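PDB 7KCJ: eukaryotic translation initiation factor 4E type 5 from Leishmania major, which probably binds the 7-methylguanosine cap of messenger RNA and serves in the initiation of translation, as other members of the eIF4E family do. Local coordinates for residues E114-L117 against A118-G122. Numbering follows the deposited sequence.
Sequences ELVL and AVVMG
Leu-117 and Met-121 both set CG anti to their own carbonyl carbons (chi1 -73° and -57°), and the two side chains run side by side in the same direction, one turn apart. Met-121 stays extended through chi2 and then bends at chi3 (-61°), which turns its methyl back toward the leucine, where CE settles alongside CD2 of Leu-117 at 3.6 Å. The neighbouring i, i+4 pairs are looser. Leu-115 crosses Val-119 at a slant, CD1 lying 4.0 Å from CG1, while CG1 of Val-116 comes within 4.2 Å of CG2 of Val-120. Both branches of Val-119 also lean on the preceding turn, with CG2 3.3 Å from the carbonyl O of Val-116.

This is the C-terminal half of helix 108-121, one of the helices packed against the curved antiparallel sheet of the eIF4E fold, and its pairs face different neighbours. The side chains of Val-116 and Val-120 pack against strands 136-143 and 153-159, Leu-115 and Val-119 meet helix 165-178, and Leu-117 and Met-121 touch helix 56-64 through Trp-60 and Leu-59.

The i to i+4 backbone bonds of the alpha-helix run through to the end. The amides of Val-119 and Met-121 bond to O of Leu-115 and of Leu-117, each at 2.9 Å. Gly-122 N still bonds to Ala-118 O at 2.9 Å, yet its own phi/psi has already left the helix. At this end the carbonyl O of Val-120 accepts a hydrogen bond from NE of Arg-15.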
loop_
_atom_site.group_PDB
_atom_site.type_symbol
_atom_site.label_atom_id
_atom_site.label_comp_id
_atom_site.label_asym_id
_atom_site.label_seq_id
_atom_site.Cartn_x
_atom_site.Cartn_y
_atom_site.Cartn_z
ATOM N N GLU A 114 -5.447 -1.569 -8.752
ATOM C CA GLU A 114 -4.617 -1.790 -9.935
ATOM C C GLU A 114 -3.898 -0.528 -10.341
ATOM O O GLU A 114 -2.700 -0.577 -10.616
ATOM C CB GLU A 114 -5.452 -2.292 -11.121
ATOM C CG GLU A 114 -6.012 -3.684 -10.919
ATOM C CD GLU A 114 -6.939 -4.126 -12.030
ATOM O OE1 GLU A 114 -6.659 -3.804 -13.208
ATOM O OE2 GLU A 114 -7.948 -4.797 -11.721
ATOM N N LEU A 115 -4.609 0.609 -10.345
ATOM C CA LEU A 115 -4.010 1.880 -10.707
ATOM C C LEU A 115 -2.883 2.264 -9.758
ATOM O O LEU A 115 -1.805 2.626 -10.226
ATOM C CB LEU A 115 -5.082 2.975 -10.773
ATOM C CG LEU A 115 -4.555 4.404 -10.967
ATOM C CD1 LEU A 115 -4.186 4.656 -12.421
ATOM C CD2 LEU A 115 -5.546 5.405 -10.477
ATOM N N VAL A 116 -3.120 2.188 -8.434
ATOM C CA VAL A 116 -2.110 2.567 -7.446
ATOM C C VAL A 116 -0.885 1.661 -7.541
ATOM O O VAL A 116 0.249 2.153 -7.582
ATOM C CB VAL A 116 -2.687 2.625 -6.015
ATOM C CG1 VAL A 116 -1.604 3.025 -5.025
ATOM C CG2 VAL A 116 -3.839 3.620 -5.931
ATOM N N LEU A 117 -1.111 0.327 -7.660
ATOM C CA LEU A 117 -0.004 -0.630 -7.800
ATOM C C LEU A 117 0.848 -0.283 -9.040
ATOM O O LEU A 117 2.067 -0.231 -8.945
ATOM C CB LEU A 117 -0.520 -2.078 -7.912
ATOM C CG LEU A 117 -1.071 -2.718 -6.625
ATOM C CD1 LEU A 117 -1.657 -4.078 -6.895
ATOM C CD2 LEU A 117 -0.011 -2.822 -5.521
ATOM N N ALA A 118 0.195 0.067 -10.151
ATOM C CA ALA A 118 0.884 0.443 -11.386
ATOM C C ALA A 118 1.632 1.772 -11.280
ATOM O O ALA A 118 2.806 1.822 -11.647
ATOM C CB ALA A 118 -0.085 0.466 -12.556
ATOM N N VAL A 119 0.987 2.833 -10.770
ATOM C CA VAL A 119 1.641 4.126 -10.650
ATOM C C VAL A 119 2.868 4.079 -9.699
ATOM O O VAL A 119 3.877 4.733 -9.956
ATOM C CB VAL A 119 0.666 5.282 -10.285
ATOM C CG1 VAL A 119 -0.413 5.521 -11.337
ATOM C CG2 VAL A 119 0.095 5.164 -8.890
ATOM N N VAL A 120 2.780 3.317 -8.608
ATOM C CA VAL A 120 3.871 3.226 -7.639
ATOM C C VAL A 120 4.986 2.260 -8.060
ATOM O O VAL A 120 6.163 2.620 -8.003
ATOM C CB VAL A 120 3.296 2.863 -6.247
ATOM C CG1 VAL A 120 4.377 2.454 -5.252
ATOM C CG2 VAL A 120 2.451 4.005 -5.696
ATOM N N MET A 121 4.631 1.019 -8.439
ATOM C CA MET A 121 5.645 -0.007 -8.732
ATOM C C MET A 121 5.996 -0.218 -10.204
ATOM O O MET A 121 7.103 -0.680 -10.492
ATOM C CB MET A 121 5.250 -1.363 -8.118
ATOM C CG MET A 121 5.014 -1.319 -6.618
ATOM S SD MET A 121 4.697 -2.966 -5.897
ATOM C CE MET A 121 3.290 -3.389 -6.754
ATOM N N GLY A 122 5.056 0.049 -11.106
ATOM C CA GLY A 122 5.255 -0.152 -12.539
ATOM C C GLY A 122 6.422 0.613 -13.131
ATOM O O GLY A 122 6.686 1.742 -12.727
#